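Long-range contacts in putative uncharacterized protein (Xanthomonas oryzae pv. oryzae, PDB 4KL0), which binds a calcium ion and, as a nucleoside hydrolase family member, may cleave N-glycosidic bonds, although its actual substrate is not established: residues A[32-37]-A[149-154]; A[62-67]-A[93-98]; A[39-44]-A[317-322]. All coordinates share one frame; numbering follows the deposited sequence.

Contact 1: residues A[32-37]-A[149-154]; sequences LFTDPN and VVIAGM. With CA (calcium ion), chain B.
With CG wedged between its own backbone N and carbonyl carbon (chi1 54°), Asp35 carries its carboxylate over to Ala152 and the calcium ion; Ile151 has a similar first torsion (chi1 50°), which lays CG1 and CD1 flank to flank with the Thr34 side chain. Asp35 OD1 binds the calcium at 2.5 Å. Ile151 contributes its backbone O, 2.4 Å from the metal, so its apolar side chain can stay in the core. Sharing the ion brings Asp35 OD1 and Ile151 O within 3.4 Å of each other. Asp35 OD2 accepts from two waters: one is itself a calcium ligand, the other accepts from Gly153 N and ties the carboxylate to the facing loop. The small methyl of Ala152 suits its place, since CB lies 3.3 Å from Asp35 CG. Behind the site the strands pair in parallel, Phe33 N donating to Val149 O (3.0 Å) and Phe33 O accepting from Ile151 N (2.9 Å). Leu32 CD1 packs on Val149 CG1 at 3.8 Å on one face of the sheet; on the other the ring of Phe33 meets Val150, under helix 155-163. Loops at the C-terminal ends of adjacent parallel strands are where Rossmann-like sheets place their sites; an aspartate-rich calcium site there is the hallmark of the nucleoside hydrolase fold.

Contact 2: residues A[62-67]-A[93-98]; sequences DVVVTL and RVARGQ
Strands 58-65 and 93-96 are the two strands of a beta-alpha-beta unit whose crossover is helix 70-86, and this contact is their parallel pairing, from Asp62 beside Arg93 to Val65 beside Arg96. Four backbone hydrogen bonds zip them together: Val63 N to Arg93 O (2.9 Å), Ala95 N to Val63 O, Val65 N to Ala95 O, and Gly97 N to Val65 O (2.8 Å). The last lies just past strand 93-96, where a side chain on Gly97 would point at strand 58-65 and run into Val65 O; as it is, Gly97 CA packs 3.7 Å from Val64 CG1 while its N stays bonded to Val65 O. Beta-branched valines suit the extended backbone and give the sheet a dense apolar surface. Val65 CG2, opposite its carbonyl carbon, slants across CG1 of Val94 at 4.0 Å. At the other end the extended aliphatic part of Arg93 passes at a slant over Asp62, with Asp62 OD2 3.8 Å from Arg93 CD. Their charged ends do not touch, Asp62 OD2 and Arg93 NH1 being 4.9 Å apart; a water bridges them, donating to Asp62 OD2 and to Arg93 O and accepting from NH1 at the edge of the guanidinium. Asp62 OD1 has its own partner, a salt bridge to Arg138. A second water joins the loop ends, accepting from Thr66 OG1 and donating to Gln98 O. Strand 93-96 is the outermost on its side of the sheet, and strand 58-65 pairs on its inner side with strand 28-34. Helix 70-86 packs on the face carrying Val63, Val65 and Val94, whereas helix 133-141 lies over the one carrying Asp62, Val64 and Arg93.

Contact 3: residues A[39-44]-A[317-322]; sequences DPDDVV and YDPLTL. With CA (calcium ion), chain B.
Metal coordination joins Asp42 and Asp318, whose carboxylates hold one calcium ion between helices 41-54 and 317-325. Asp42 grips it with both oxygens, OD2 at 2.5 Å and OD1 at a longer 2.8 Å; its CB points away from 317-322, but CG set opposite the carbonyl carbon brings the carboxylate back to the ion. Thr34 OG1, in the second shell, hydrogen-bonds to Asp42 OD1. Asp318 binds through OD2 alone, 2.4 Å from the metal, and its OD1 accepts from a coordinated water. The two carboxylate planes stand 79° apart, so the groups meet the ion in quite different orientations. Three waters, Asp35 and the backbone O of Ile151 complete eight ligand atoms.

Hydrogen bonding centres on Asp41. Its OD2 uses the anti lone pair to accept from Asp318 N, at 3.1 Å and nearly straight (169°), and receives a weak second bond from Tyr317 N at 2.9 Å. These amides belong to the first turn of helix 317-325, where N-H groups lack helical acceptors, so an aspartate on the neighbouring helix suits the spot. The same OD2 lies at the edge of the Tyr317 ring, 3.4 Å from CD2. Asp39, just before the turn into helix 41-54, accepts from Asp41 N through OD1, a capping bond.

The apolar contact is between Val44 and Pro319, CG1 being 3.6 Å from CG, their side chains crossing at about a right angle; in a first helical turn proline costs no amide bond.

Taken together, the chemistry implies that the positive end of helix 317-325 would probably steady the carboxylate of Asp41, while the calcium would largely offset the negative charge gathered by Asp35, Asp42 and Asp318.

How the contacts relate
Contacts 1 and 3, with centres 9 Å apart, build the calcium site jointly: 32-37 with 149-154 supplies Asp35 and Ile151, 39-44 with 317-322 supplies Asp42 and Asp318, and three metal waters belong to both. They are also joined directly, Thr34 OG1 lying 2.6 Å from Asp42 OD1. Contact 2, about 8 Å from contact 1 between centres, extends the same sheet outward; Leu32 O and Val64 N, 2.9 Å apart, mark the probable hydrogen bonding between strands 28-34 and 58-65. It does not touch contact 3, the nearest atoms being about 7 Å apart, and Val65 remains about 10 Å from the calcium at its side chain.

Contact 1: residues A[32-37]-A[149-154]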
ATOM      1  N   LEU A  32      -7.825  -2.990  -5.273  1.00 13.33           N
ATOM      2  CA  LEU A  32      -6.558  -2.356  -4.856  1.00 10.92           C
ATOM      3  C   LEU A  32      -6.012  -1.499  -5.995  1.00 13.77           C
ATOM      4  O   LEU A  32      -5.961  -1.914  -7.162  1.00 13.60           O
ATOM      5  CB  LEU A  32      -5.581  -3.466  -4.459  1.00 11.63           C
ATOM      6  CG  LEU A  32      -4.222  -3.068  -3.940  1.00 12.83           C
ATOM      7  CD1 LEU A  32      -4.385  -2.289  -2.610  1.00 14.44           C
ATOM      8  CD2 LEU A  32      -3.310  -4.319  -3.655  1.00 13.01           C
ATOM      9  N   PHE A  33      -5.553  -0.288  -5.638  1.00 11.67           N
ATOM     10  CA  PHE A  33      -4.972   0.667  -6.581  1.00  9.33           C
ATOM     11  C   PHE A  33      -3.544   0.934  -6.119  1.00 10.76           C
ATOM     12  O   PHE A  33      -3.341   1.312  -4.966  1.00 10.79           O
ATOM     13  CB  PHE A  33      -5.797   1.971  -6.545  1.00 12.16           C
ATOM     14  CG  PHE A  33      -7.235   1.750  -6.880  1.00 11.49           C
ATOM     15  CD1 PHE A  33      -7.695   1.978  -8.180  1.00 13.71           C
ATOM     16  CD2 PHE A  33      -8.112   1.337  -5.893  1.00 13.16           C
ATOM     17  CE1 PHE A  33      -9.075   1.708  -8.486  1.00 14.88           C
ATOM     18  CE2 PHE A  33      -9.474   1.073  -6.202  1.00 12.80           C
ATOM     19  CZ  PHE A  33      -9.916   1.303  -7.529  1.00 12.93           C
ATOM     20  N   THR A  34      -2.546   0.626  -6.955  1.00 10.26           N
ATOM     21  CA  THR A  34      -1.170   0.419  -6.451  1.00 10.43           C
ATOM     22  C   THR A  34      -0.102   0.754  -7.491  1.00 11.99           C
ATOM     23  O   THR A  34      -0.405   0.864  -8.685  1.00 13.14           O
ATOM     24  CB  THR A  34      -1.062  -1.043  -6.049  1.00 10.80           C
ATOM     25  OG1 THR A  34       0.250  -1.373  -5.572  1.00 11.94           O
ATOM     26  CG2 THR A  34      -1.384  -1.958  -7.207  1.00 12.73           C
ATOM     27  N   ASP A  35       1.121   1.049  -7.033  1.00 10.71           N
ATOM     28  CA  ASP A  35       2.218   1.517  -7.910  1.00 11.47           C
ATOM     29  C   ASP A  35       3.513   0.817  -7.499  1.00 12.72           C
ATOM     30  O   ASP A  35       4.439   1.449  -7.021  1.00 13.21           O
ATOM     31  CB  ASP A  35       2.378   3.053  -7.845  1.00 12.42           C
ATOM     32  CG  ASP A  35       2.561   3.591  -6.404  1.00 13.09           C
ATOM     33  OD1 ASP A  35       2.538   2.785  -5.436  1.00 12.74           O
ATOM     34  OD2 ASP A  35       2.799   4.834  -6.274  1.00 14.65           O
ATOM     35  N   PRO A  36       3.576  -0.485  -7.731  1.00 10.01           N
ATOM     36  CA  PRO A  36       4.711  -1.258  -7.150  1.00 10.21           C
ATOM     37  C   PRO A  36       6.060  -1.027  -7.864  1.00 11.25           C
ATOM     38  O   PRO A  36       6.164  -0.545  -9.027  1.00 13.20           O
ATOM     39  CB  PRO A  36       4.272  -2.713  -7.362  1.00 11.99           C
ATOM     40  CG  PRO A  36       3.406  -2.668  -8.648  1.00 10.57           C
ATOM     41  CD  PRO A  36       2.606  -1.355  -8.429  1.00 10.65           C
ATOM     42  N   ASN A  37       7.090  -1.420  -7.125  1.00 12.02           N
ATOM     43  CA  ASN A  37       8.490  -1.439  -7.618  1.00 10.88           C
ATOM     44  C   ASN A  37       9.147  -0.072  -7.781  1.00 14.24           C
ATOM     45  O   ASN A  37      10.098   0.067  -8.548  1.00 14.25           O
ATOM     46  CB  ASN A  37       8.638  -2.299  -8.860  1.00 11.84           C
ATOM     47  CG  ASN A  37      10.047  -2.844  -8.994  1.00 15.11           C
ATOM     48  OD1 ASN A  37      10.629  -3.282  -7.989  1.00 14.04           O
ATOM     49  ND2 ASN A  37      10.617  -2.809 -10.222  1.00 15.33           N
ATOM     50  N   VAL A 149      -9.056  -0.059  -1.630  1.00 12.68           N
ATOM     51  CA  VAL A 149      -7.849   0.320  -0.890  1.00 12.87           C
ATOM     52  C   VAL A 149      -6.887   1.036  -1.833  1.00 12.79           C
ATOM     53  O   VAL A 149      -6.519   0.497  -2.911  1.00 11.42           O
ATOM     54  CB  VAL A 149      -7.195  -0.948  -0.310  1.00 11.06           C
ATOM     55  CG1 VAL A 149      -5.899  -0.536   0.381  1.00 10.97           C
ATOM     56  CG2 VAL A 149      -8.164  -1.655   0.709  1.00 13.11           C
ATOM     57  N   VAL A 150      -6.523   2.256  -1.459  1.00 10.81           N
ATOM     58  CA  VAL A 150      -5.696   3.092  -2.374  1.00  8.81           C
ATOM     59  C   VAL A 150      -4.338   3.281  -1.767  1.00 10.34           C
ATOM     60  O   VAL A 150      -4.188   3.889  -0.714  1.00 10.96           O
ATOM     61  CB  VAL A 150      -6.389   4.449  -2.606  1.00 11.13           C
ATOM     62  CG1 VAL A 150      -5.513   5.366  -3.446  1.00 12.58           C
ATOM     63  CG2 VAL A 150      -7.812   4.203  -3.169  1.00 12.32           C
ATOM     64  N   ILE A 151      -3.309   2.722  -2.434  1.00  9.61           N
ATOM     65  CA  ILE A 151      -1.949   2.847  -1.928  1.00  9.89           C
ATOM     66  C   ILE A 151      -1.083   3.402  -3.043  1.00  9.83           C
ATOM     67  O   ILE A 151       0.086   3.117  -3.062  1.00 10.78           O
ATOM     68  CB  ILE A 151      -1.398   1.501  -1.421  1.00  9.72           C
ATOM     69  CG1 ILE A 151      -1.578   0.355  -2.438  1.00 10.46           C
ATOM     70  CG2 ILE A 151      -2.160   1.108  -0.113  1.00 11.69           C
ATOM     71  CD1 ILE A 151      -0.910  -0.952  -2.037  1.00 10.12           C
ATOM     72  N   ALA A 152      -1.639   4.271  -3.871  1.00  9.21           N
ATOM     73  CA  ALA A 152      -0.932   4.947  -4.961  1.00  7.88           C
ATOM     74  C   ALA A 152      -1.738   6.113  -5.413  1.00 10.82           C
ATOM     75  O   ALA A 152      -2.732   6.410  -4.760  1.00 11.35           O
ATOM     76  CB  ALA A 152      -0.717   3.970  -6.185  1.00 10.05           C
ATOM     77  N   GLY A 153      -1.371   6.708  -6.563  1.00 11.04           N
ATOM     78  CA  GLY A 153      -2.117   7.848  -7.107  1.00 10.97           C
ATOM     79  C   GLY A 153      -3.516   7.408  -7.476  1.00 11.05           C
ATOM     80  O   GLY A 153      -3.826   6.203  -7.642  1.00 11.38           O
ATOM     81  N   MET A 154      -4.397   8.398  -7.612  1.00 11.29           N
ATOM     82  CA  MET A 154      -5.803   8.084  -7.611  1.00 11.66           C
ATOM     83  C   MET A 154      -6.451   8.264  -8.988  1.00 11.89           C
ATOM     84  O   MET A 154      -7.684   8.267  -9.056  1.00 14.13           O
ATOM     85  CB  MET A 154      -6.492   8.981  -6.566  1.00 12.51           C
ATOM     86  CG  MET A 154      -6.391   8.315  -5.179  1.00 14.83           C
ATOM     87  SD  MET A 154      -6.372   9.415  -3.714  1.00 10.18           S
ATOM     88  CE  MET A 154      -4.623   9.508  -3.467  1.00 17.14           C
TER
HETATM   89 CA    CA B 501       2.462   2.701  -2.953  1.00 10.46          CA
HETATM   90  O   HOH W   1       1.471   6.762  -7.337  1.00 18.42           O
HETATM   91  O   HOH W   2       2.943   5.131  -3.730  1.00 12.46           O
HETATM   92  O   HOH W   3       2.062   4.506  -0.990  1.00 13.09           O
HETATM   93  O   HOH W   4       4.675   3.233  -1.951  1.00 15.13           O

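Contact 2: residues A[62-67]-A[93-98]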
ATOM      1  N   ASP A  62      -9.203  -7.674  -7.854  1.00 15.54           N
ATOM      2  CA  ASP A  62      -8.798  -6.822  -8.959  1.00 13.66           C
ATOM      3  C   ASP A  62      -7.762  -5.840  -8.453  1.00 14.28           C
ATOM      4  O   ASP A  62      -7.890  -5.315  -7.354  1.00 15.66           O
ATOM      5  CB  ASP A  62     -10.006  -6.031  -9.503  1.00 17.32           C
ATOM      6  CG  ASP A  62     -11.108  -6.959 -10.053  1.00 20.63           C
ATOM      7  OD1 ASP A  62     -12.014  -7.315  -9.285  1.00 21.06           O
ATOM      8  OD2 ASP A  62     -11.056  -7.311 -11.252  1.00 24.34           O
ATOM      9  N   VAL A  63      -6.762  -5.632  -9.257  1.00 13.51           N
ATOM     10  CA  VAL A  63      -5.725  -4.657  -8.942  1.00 13.89           C
ATOM     11  C   VAL A  63      -5.492  -3.785 -10.170  1.00 16.16           C
ATOM     12  O   VAL A  63      -5.285  -4.291 -11.286  1.00 16.22           O
ATOM     13  CB  VAL A  63      -4.441  -5.428  -8.570  1.00 14.42           C
ATOM     14  CG1 VAL A  63      -3.308  -4.482  -8.314  1.00 14.64           C
ATOM     15  CG2 VAL A  63      -4.685  -6.271  -7.332  1.00 14.71           C
ATOM     16  N   VAL A  64      -5.544  -2.470 -10.011  1.00 12.23           N
ATOM     17  CA  VAL A  64      -5.273  -1.584 -11.137  1.00 13.21           C
ATOM     18  C   VAL A  64      -4.016  -0.763 -10.785  1.00 14.77           C
ATOM     19  O   VAL A  64      -3.885  -0.243  -9.695  1.00 14.94           O
ATOM     20  CB  VAL A  64      -6.446  -0.677 -11.439  1.00 15.47           C
ATOM     21  CG1 VAL A  64      -6.105   0.230 -12.589  1.00 16.83           C
ATOM     22  CG2 VAL A  64      -7.715  -1.553 -11.786  1.00 18.80           C
ATOM     23  N   VAL A  65      -3.077  -0.714 -11.706  1.00 12.42           N
ATOM     24  CA  VAL A  65      -1.704  -0.228 -11.408  1.00 11.60           C
ATOM     25  C   VAL A  65      -1.472   1.131 -12.078  1.00 14.01           C
ATOM     26  O   VAL A  65      -1.769   1.336 -13.292  1.00 14.98           O
ATOM     27  CB  VAL A  65      -0.675  -1.255 -11.975  1.00 13.25           C
ATOM     28  CG1 VAL A  65       0.734  -0.744 -11.863  1.00 14.62           C
ATOM     29  CG2 VAL A  65      -0.825  -2.606 -11.245  1.00 14.44           C
ATOM     30  N   THR A  66      -0.859   2.058 -11.334  1.00 12.24           N
ATOM     31  CA  THR A  66      -0.616   3.397 -11.858  1.00 10.98           C
ATOM     32  C   THR A  66       0.865   3.750 -11.680  1.00 10.78           C
ATOM     33  O   THR A  66       1.648   2.870 -11.335  1.00 12.55           O
ATOM     34  CB  THR A  66      -1.593   4.435 -11.211  1.00 13.91           C
ATOM     35  OG1 THR A  66      -1.527   5.717 -11.858  1.00 13.83           O
ATOM     36  CG2 THR A  66      -1.333   4.633  -9.703  1.00 13.26           C
ATOM     37  N   LEU A  67       1.232   4.985 -12.019  1.00 11.68           N
ATOM     38  CA  LEU A  67       2.530   5.664 -11.864  1.00 10.86           C
ATOM     39  C   LEU A  67       3.446   5.387 -13.065  1.00 12.87           C
ATOM     40  O   LEU A  67       3.933   4.253 -13.230  1.00 12.58           O
ATOM     41  CB  LEU A  67       3.272   5.299 -10.527  1.00  9.97           C
ATOM     42  CG  LEU A  67       4.478   6.188 -10.229  1.00 10.47           C
ATOM     43  CD1 LEU A  67       4.012   7.593  -9.740  1.00 12.58           C
ATOM     44  CD2 LEU A  67       5.212   5.522  -9.058  1.00 11.54           C
ATOM     45  N   ARG A  93      -6.877 -10.380 -10.825  1.00 16.14           N
ATOM     46  CA  ARG A  93      -6.871  -9.776 -12.141  1.00 17.80           C
ATOM     47  C   ARG A  93      -6.164  -8.419 -12.108  1.00 17.38           C
ATOM     48  O   ARG A  93      -6.642  -7.454 -11.505  1.00 18.35           O
ATOM     49  CB  ARG A  93      -8.298  -9.610 -12.636  1.00 19.66           C
ATOM     50  CG  ARG A  93      -8.345  -9.323 -14.094  1.00 21.19           C
ATOM     51  CD  ARG A  93      -9.815  -8.993 -14.483  1.00 23.77           C
ATOM     52  NE  ARG A  93      -9.938  -8.630 -15.895  1.00 24.52           N
ATOM     53  CZ  ARG A  93      -9.594  -7.450 -16.416  1.00 27.97           C
ATOM     54  NH1 ARG A  93      -9.058  -6.474 -15.640  1.00 25.13           N
ATOM     55  NH2 ARG A  93      -9.780  -7.234 -17.731  1.00 28.60           N
ATOM     56  N   VAL A  94      -5.027  -8.358 -12.766  1.00 16.90           N
ATOM     57  CA  VAL A  94      -4.212  -7.150 -12.766  1.00 15.51           C
ATOM     58  C   VAL A  94      -4.379  -6.410 -14.085  1.00 17.43           C
ATOM     59  O   VAL A  94      -4.206  -6.983 -15.214  1.00 18.56           O
ATOM     60  CB  VAL A  94      -2.738  -7.468 -12.537  1.00 15.03           C
ATOM     61  CG1 VAL A  94      -1.907  -6.215 -12.477  1.00 16.32           C
ATOM     62  CG2 VAL A  94      -2.550  -8.318 -11.261  1.00 16.03           C
ATOM     63  N   ALA A  95      -4.618  -5.107 -13.965  1.00 16.94           N
ATOM     64  CA  ALA A  95      -4.796  -4.270 -15.148  1.00 16.92           C
ATOM     65  C   ALA A  95      -3.953  -2.975 -15.065  1.00 17.32           C
ATOM     66  O   ALA A  95      -3.769  -2.416 -13.950  1.00 17.07           O
ATOM     67  CB  ALA A  95      -6.261  -3.910 -15.277  1.00 19.53           C
ATOM     68  N   ARG A  96      -3.440  -2.491 -16.197  1.00 17.47           N
ATOM     69  CA  ARG A  96      -2.788  -1.201 -16.283  1.00 16.23           C
ATOM     70  C   ARG A  96      -3.841  -0.074 -16.176  1.00 19.66           C
ATOM     71  O   ARG A  96      -4.846  -0.089 -16.910  1.00 17.51           O
ATOM     72  CB  ARG A  96      -2.120  -1.109 -17.669  1.00 22.21           C
ATOM     73  CG  ARG A  96      -1.816   0.278 -18.111  1.00 25.98           C
ATOM     74  CD  ARG A  96      -1.039   0.327 -19.403  1.00 26.04           C
ATOM     75  NE  ARG A  96      -1.821   0.548 -20.598  1.00 32.36           N
ATOM     76  CZ  ARG A  96      -1.324   0.316 -21.811  1.00 32.82           C
ATOM     77  NH1 ARG A  96      -2.056   0.550 -22.896  1.00 32.60           N
ATOM     78  NH2 ARG A  96      -0.068  -0.151 -21.920  1.00 30.26           N
ATOM     79  N   GLY A  97      -3.578   0.951 -15.358  1.00 15.52           N
ATOM     80  CA  GLY A  97      -4.439   2.105 -15.269  1.00 16.22           C
ATOM     81  C   GLY A  97      -4.303   3.042 -16.461  1.00 16.72           C
ATOM     82  O   GLY A  97      -3.522   2.794 -17.390  1.00 16.45           O
ATOM     83  N   GLN A  98      -5.091   4.100 -16.463  1.00 17.03           N
ATOM     84  CA  GLN A  98      -5.082   5.045 -17.589  1.00 18.70           C
ATOM     85  C   GLN A  98      -4.057   6.203 -17.499  1.00 21.64           C
ATOM     86  O   GLN A  98      -3.424   6.459 -16.456  1.00 15.00           O
ATOM     87  CB  GLN A  98      -6.491   5.612 -17.752  1.00 22.13           C
ATOM     88  CG  GLN A  98      -6.835   6.632 -16.682  1.00 24.75           C
ATOM     89  CD  GLN A  98      -8.205   7.270 -16.856  1.00 28.71           C
ATOM     90  OE1 GLN A  98      -8.313   8.501 -17.063  1.00 33.77           O
ATOM     91  NE2 GLN A  98      -9.249   6.463 -16.742  1.00 26.29           N
TER
HETATM   92  O   HOH W   5      -8.977  -6.034 -12.782  1.00 20.38           O
HETATM   93  O   HOH W   6      -3.084   5.179 -13.972  1.00 15.44           O

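Contact 3: residues A[39-44]-A[317-322]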
ATOM      1  N   ASP A  39       9.457   1.280  -4.598  1.00 16.56           N
ATOM      2  CA  ASP A  39       9.895   1.099  -3.202  1.00 17.82           C
ATOM      3  C   ASP A  39       9.355  -0.273  -2.755  1.00 14.69           C
ATOM      4  O   ASP A  39       8.693  -0.935  -3.539  1.00 16.84           O
ATOM      5  CB  ASP A  39       9.430   2.261  -2.322  1.00 17.30           C
ATOM      6  CG  ASP A  39       7.902   2.443  -2.260  1.00 18.74           C
ATOM      7  OD1 ASP A  39       7.127   1.471  -2.408  1.00 19.21           O
ATOM      8  OD2 ASP A  39       7.502   3.632  -2.038  1.00 23.19           O
ATOM      9  N   PRO A  40       9.613  -0.731  -1.515  1.00 12.11           N
ATOM     10  CA  PRO A  40       9.090  -2.050  -1.149  1.00 13.73           C
ATOM     11  C   PRO A  40       7.633  -2.128  -0.788  1.00 14.12           C
ATOM     12  O   PRO A  40       7.082  -3.235  -0.766  1.00 12.70           O
ATOM     13  CB  PRO A  40       9.881  -2.415   0.141  1.00 15.12           C
ATOM     14  CG  PRO A  40      10.971  -1.333   0.284  1.00 17.43           C
ATOM     15  CD  PRO A  40      10.476  -0.135  -0.472  1.00 14.67           C
ATOM     16  N   ASP A  41       7.008  -0.990  -0.514  1.00 14.00           N
ATOM     17  CA  ASP A  41       5.725  -0.947   0.221  1.00 15.22           C
ATOM     18  C   ASP A  41       4.601  -1.729  -0.420  1.00 12.22           C
ATOM     19  O   ASP A  41       3.873  -2.455   0.264  1.00 12.33           O
ATOM     20  CB  ASP A  41       5.253   0.474   0.246  1.00 16.82           C
ATOM     21  CG  ASP A  41       5.837   1.221   1.339  1.00 23.85           C
ATOM     22  OD1 ASP A  41       7.051   1.596   1.233  1.00 27.15           O
ATOM     23  OD2 ASP A  41       5.056   1.478   2.285  1.00 25.02           O
ATOM     24  N   ASP A  42       4.376  -1.521  -1.723  1.00 12.34           N
ATOM     25  CA  ASP A  42       3.234  -2.174  -2.342  1.00 10.89           C
ATOM     26  C   ASP A  42       3.389  -3.672  -2.309  1.00 10.21           C
ATOM     27  O   ASP A  42       2.400  -4.398  -2.094  1.00 11.24           O
ATOM     28  CB  ASP A  42       3.017  -1.640  -3.781  1.00 11.56           C
ATOM     29  CG  ASP A  42       2.790  -0.130  -3.809  1.00 11.49           C
ATOM     30  OD1 ASP A  42       1.642   0.246  -4.066  1.00 12.89           O
ATOM     31  OD2 ASP A  42       3.772   0.668  -3.560  1.00 13.17           O
ATOM     32  N   VAL A  43       4.616  -4.154  -2.562  1.00 11.21           N
ATOM     33  CA  VAL A  43       4.805  -5.607  -2.583  1.00 10.84           C
ATOM     34  C   VAL A  43       4.727  -6.234  -1.200  1.00 12.44           C
ATOM     35  O   VAL A  43       4.214  -7.352  -1.084  1.00 11.97           O
ATOM     36  CB  VAL A  43       6.080  -5.966  -3.338  1.00 10.82           C
ATOM     37  CG1 VAL A  43       6.412  -7.480  -3.163  1.00 13.02           C
ATOM     38  CG2 VAL A  43       5.834  -5.617  -4.835  1.00 13.22           C
ATOM     39  N   VAL A  44       5.146  -5.512  -0.147  1.00 10.57           N
ATOM     40  CA  VAL A  44       4.869  -5.994   1.204  1.00 11.55           C
ATOM     41  C   VAL A  44       3.354  -6.094   1.411  1.00 10.77           C
ATOM     42  O   VAL A  44       2.861  -7.080   2.015  1.00 10.86           O
ATOM     43  CB  VAL A  44       5.485  -5.064   2.297  1.00 11.61           C
ATOM     44  CG1 VAL A  44       5.188  -5.692   3.697  1.00 13.09           C
ATOM     45  CG2 VAL A  44       7.019  -4.954   2.057  1.00 12.10           C
ATOM     46  N   TYR A 317       4.148   2.010   4.934  1.00 13.11           N
ATOM     47  CA  TYR A 317       2.952   2.817   4.849  1.00 13.34           C
ATOM     48  C   TYR A 317       1.795   2.052   4.261  1.00 12.75           C
ATOM     49  O   TYR A 317       0.692   2.071   4.764  1.00 12.68           O
ATOM     50  CB  TYR A 317       3.193   4.027   3.919  1.00 15.46           C
ATOM     51  CG  TYR A 317       4.430   4.830   4.255  1.00 16.59           C
ATOM     52  CD1 TYR A 317       4.396   5.791   5.247  1.00 16.91           C
ATOM     53  CD2 TYR A 317       5.614   4.628   3.548  1.00 18.11           C
ATOM     54  CE1 TYR A 317       5.537   6.543   5.558  1.00 18.45           C
ATOM     55  CE2 TYR A 317       6.765   5.355   3.848  1.00 19.80           C
ATOM     56  CZ  TYR A 317       6.709   6.304   4.849  1.00 20.40           C
ATOM     57  OH  TYR A 317       7.851   7.051   5.139  1.00 20.88           O
ATOM     58  N   ASP A 318       2.063   1.363   3.171  1.00 10.73           N
ATOM     59  CA  ASP A 318       0.971   0.715   2.482  1.00 10.13           C
ATOM     60  C   ASP A 318       0.419  -0.530   3.217  1.00 10.19           C
ATOM     61  O   ASP A 318      -0.812  -0.757   3.228  1.00 11.28           O
ATOM     62  CB  ASP A 318       1.401   0.368   1.052  1.00 12.00           C
ATOM     63  CG  ASP A 318       1.613   1.595   0.199  1.00 13.13           C
ATOM     64  OD1 ASP A 318       1.235   2.714   0.593  1.00 12.34           O
ATOM     65  OD2 ASP A 318       2.133   1.481  -0.933  1.00 11.45           O
ATOM     66  N   PRO A 319       1.283  -1.346   3.825  1.00 10.53           N
ATOM     67  CA  PRO A 319       0.727  -2.479   4.569  1.00 10.84           C
ATOM     68  C   PRO A 319      -0.131  -2.002   5.713  1.00 11.35           C
ATOM     69  O   PRO A 319      -1.168  -2.614   5.960  1.00 11.51           O
ATOM     70  CB  PRO A 319       1.981  -3.130   5.140  1.00 10.06           C
ATOM     71  CG  PRO A 319       2.987  -2.911   4.082  1.00 10.89           C
ATOM     72  CD  PRO A 319       2.740  -1.488   3.610  1.00 12.12           C
ATOM     73  N   LEU A 320       0.262  -0.930   6.389  1.00 13.54           N
ATOM     74  CA  LEU A 320      -0.577  -0.429   7.455  1.00 13.55           C
ATOM     75  C   LEU A 320      -1.916   0.063   6.928  1.00 13.97           C
ATOM     76  O   LEU A 320      -2.926  -0.024   7.621  1.00 14.79           O
ATOM     77  CB  LEU A 320       0.125   0.704   8.203  1.00 14.60           C
ATOM     78  CG  LEU A 320       1.251   0.167   9.088  1.00 14.98           C
ATOM     79  CD1 LEU A 320       2.175   1.354   9.539  1.00 17.68           C
ATOM     80  CD2 LEU A 320       0.681  -0.520  10.339  1.00 18.19           C
ATOM     81  N   THR A 321      -1.933   0.638   5.732  1.00 12.47           N
ATOM     82  CA  THR A 321      -3.196   1.113   5.126  1.00 11.56           C
ATOM     83  C   THR A 321      -4.158  -0.052   4.925  1.00 12.25           C
ATOM     84  O   THR A 321      -5.338   0.053   5.231  1.00 12.84           O
ATOM     85  CB  THR A 321      -2.892   1.836   3.798  1.00 12.81           C
ATOM     86  OG1 THR A 321      -2.017   2.931   4.102  1.00 11.78           O
ATOM     87  CG2 THR A 321      -4.136   2.378   3.149  1.00 12.42           C
ATOM     88  N   LEU A 322      -3.622  -1.156   4.407  1.00 11.64           N
ATOM     89  CA  LEU A 322      -4.426  -2.354   4.272  1.00 11.94           C
ATOM     90  C   LEU A 322      -4.944  -2.864   5.630  1.00 13.39           C
ATOM     91  O   LEU A 322      -6.164  -3.194   5.734  1.00 13.61           O
ATOM     92  CB  LEU A 322      -3.636  -3.439   3.508  1.00 11.25           C
ATOM     93  CG  LEU A 322      -4.448  -4.756   3.402  1.00 11.14           C
ATOM     94  CD1 LEU A 322      -5.688  -4.509   2.571  1.00 14.59           C
ATOM     95  CD2 LEU A 322      -3.620  -5.835   2.751  1.00 14.02           C
TER
HETATM   96 CA    CA B 501       2.462   2.701  -2.953  1.00 10.46          CA
HETATM   97  O   HOH W   4       4.675   3.233  -1.951  1.00 15.13           O
HETATM   98  O   HOH W   3       2.062   4.506  -0.990  1.00 13.09           O
HETATM   99  O   HOH W   2       2.943   5.131  -3.730  1.00 12.46           O